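Alpha-L-rhamnosidase (Streptomyces avermitilis, PDB 3W5M) hydrolyses terminal non-reducing alpha-L-rhamnose residues from alpha-L-rhamnosides such as citrus flavonoids and gum arabic. Local coordinates at residues L525-V530 / R571-T576. Numbering follows the deposited sequence.
Sequences LRHAEV and RYVEVT
Arg526 and Glu574 face each other as a hydrogen-bonded antiparallel pair, their amides exchanging two bonds: Arg526 N to Glu574 O, 3.0 Å, and Glu574 N back to Arg526 O, 2.9 Å. The pattern repeats where Ala528 N donates to Tyr572 O, but Ala528 O then accepts from both Tyr572 N (3.0 Å) and Arg571 N (2.9 Å), which makes a classic beta bulge.

Charge reinforces the first pair. The guanidinium grips the carboxylate side-on, Arg526 NE to Glu574 OE1 and Arg526 NH2 to Glu574 OE2, each 2.8 Å, although the two planes are turned 48° apart. A bend at chi3 of Arg526 (-56°) brings NE round to Glu574, whose own chain is extended and buried. An alanine in place of Arg526 would probably leave that carboxylate without its charged mate and freer to turn.

Apolar contacts occupy the other face: Leu525 CD2 lies beside Val575 CG2 (3.9 Å) and Leu525 CB near Val573 CG1; the beta-branched valines suit an extended strand. His527 meets Val573 CG2 with its carbon CD2, while its ND1 bonds Ala547 O. At the bulge, the Tyr572 ring presents its edge to Glu529 O, 3.5 Å from CE2, while Arg571 CG sits over one ring face.

Glu529 OE1 accepts from Phe914 N and Asn541 ND2, OE2 from Asn506 ND2. These neighbouring antiparallel strands belong to the concanavalin-like domain, a beta-sandwich in which the end of strand 522-528 carries Glu529 toward the rhamnose-binding Arg634 and His916.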
# COMPACT_ATOMS: atom_id res chain seq x y z
N LEU A 525 -12.45 -19.02 2.64
CA LEU A 525 -11.07 -18.95 2.17
C LEU A 525 -10.31 -18.13 3.18
O LEU A 525 -10.56 -16.94 3.29
CB LEU A 525 -10.96 -18.22 0.83
CG LEU A 525 -11.90 -18.72 -0.28
CD1 LEU A 525 -11.82 -17.82 -1.51
CD2 LEU A 525 -11.57 -20.16 -0.62
N ARG A 526 -9.39 -18.76 3.88
CA ARG A 526 -8.48 -18.05 4.78
C ARG A 526 -7.11 -17.93 4.11
O ARG A 526 -6.72 -18.75 3.28
CB ARG A 526 -8.38 -18.73 6.14
CG ARG A 526 -9.66 -18.65 6.96
CD ARG A 526 -9.45 -18.88 8.45
NE ARG A 526 -8.80 -20.16 8.72
CZ ARG A 526 -7.87 -20.36 9.66
NH1 ARG A 526 -7.48 -19.36 10.44
NH2 ARG A 526 -7.33 -21.57 9.80
N HIS A 527 -6.37 -16.87 4.46
CA HIS A 527 -5.16 -16.55 3.76
C HIS A 527 -4.02 -16.42 4.76
O HIS A 527 -4.18 -15.79 5.80
CB HIS A 527 -5.32 -15.23 2.97
CG HIS A 527 -6.42 -15.27 1.95
ND1 HIS A 527 -7.75 -15.13 2.29
CD2 HIS A 527 -6.39 -15.40 0.60
CE1 HIS A 527 -8.49 -15.21 1.20
NE2 HIS A 527 -7.69 -15.38 0.17
N ALA A 528 -2.89 -17.04 4.42
CA ALA A 528 -1.72 -17.08 5.34
C ALA A 528 -0.43 -16.91 4.62
O ALA A 528 -0.26 -17.35 3.48
CB ALA A 528 -1.69 -18.39 6.13
N GLU A 529 0.55 -16.34 5.33
CA GLU A 529 1.88 -16.16 4.76
C GLU A 529 2.75 -17.42 4.90
O GLU A 529 3.64 -17.64 4.08
CB GLU A 529 2.60 -15.00 5.51
CG GLU A 529 1.93 -13.64 5.48
CD GLU A 529 2.87 -12.54 5.96
OE1 GLU A 529 3.06 -12.41 7.20
OE2 GLU A 529 3.46 -11.84 5.09
N VAL A 530 2.50 -18.21 5.94
CA VAL A 530 3.33 -19.39 6.28
C VAL A 530 2.46 -20.53 6.81
O VAL A 530 1.25 -20.33 7.07
CB VAL A 530 4.43 -19.04 7.32
CG1 VAL A 530 5.43 -18.04 6.73
CG2 VAL A 530 3.80 -18.48 8.59
N ARG A 571 0.73 -16.51 0.87
CA ARG A 571 1.23 -17.51 -0.07
C ARG A 571 0.28 -18.72 -0.11
O ARG A 571 0.19 -19.44 -1.12
CB ARG A 571 2.62 -17.97 0.36
CG ARG A 571 3.10 -19.18 -0.45
CD ARG A 571 4.58 -19.50 -0.25
NE ARG A 571 4.89 -20.81 -0.80
CZ ARG A 571 6.11 -21.34 -0.88
NH1 ARG A 571 7.16 -20.67 -0.41
NH2 ARG A 571 6.28 -22.56 -1.39
N TYR A 572 -0.42 -18.95 0.99
CA TYR A 572 -1.28 -20.15 1.11
C TYR A 572 -2.73 -19.75 1.31
O TYR A 572 -3.02 -18.78 2.02
CB TYR A 572 -0.82 -20.99 2.29
CG TYR A 572 0.67 -21.33 2.25
CD1 TYR A 572 1.12 -22.44 1.55
CD2 TYR A 572 1.61 -20.54 2.93
CE1 TYR A 572 2.47 -22.74 1.50
CE2 TYR A 572 2.96 -20.84 2.89
CZ TYR A 572 3.38 -21.94 2.18
OH TYR A 572 4.71 -22.26 2.13
N VAL A 573 -3.62 -20.52 0.68
CA VAL A 573 -5.07 -20.35 0.85
C VAL A 573 -5.65 -21.65 1.42
O VAL A 573 -5.50 -22.72 0.82
CB VAL A 573 -5.74 -20.02 -0.49
CG1 VAL A 573 -7.24 -19.73 -0.27
CG2 VAL A 573 -5.05 -18.82 -1.12
N GLU A 574 -6.31 -21.53 2.57
CA GLU A 574 -7.07 -22.62 3.19
C GLU A 574 -8.54 -22.56 2.77
O GLU A 574 -9.20 -21.55 2.94
CB GLU A 574 -7.00 -22.50 4.69
CG GLU A 574 -7.78 -23.58 5.44
CD GLU A 574 -8.14 -23.15 6.86
OE1 GLU A 574 -9.16 -22.42 7.07
OE2 GLU A 574 -7.41 -23.55 7.78
N VAL A 575 -9.02 -23.67 2.25
CA VAL A 575 -10.35 -23.73 1.63
C VAL A 575 -11.14 -24.73 2.49
O VAL A 575 -10.71 -25.88 2.63
CB VAL A 575 -10.24 -24.25 0.18
CG1 VAL A 575 -11.60 -24.32 -0.50
CG2 VAL A 575 -9.31 -23.35 -0.63
N THR A 576 -12.23 -24.27 3.12
CA THR A 576 -13.16 -25.16 3.82
C THR A 576 -14.57 -25.01 3.23
O THR A 576 -14.92 -23.97 2.68
CB THR A 576 -13.18 -24.89 5.32
OG1 THR A 576 -13.58 -23.54 5.55
CG2 THR A 576 -11.78 -25.10 5.94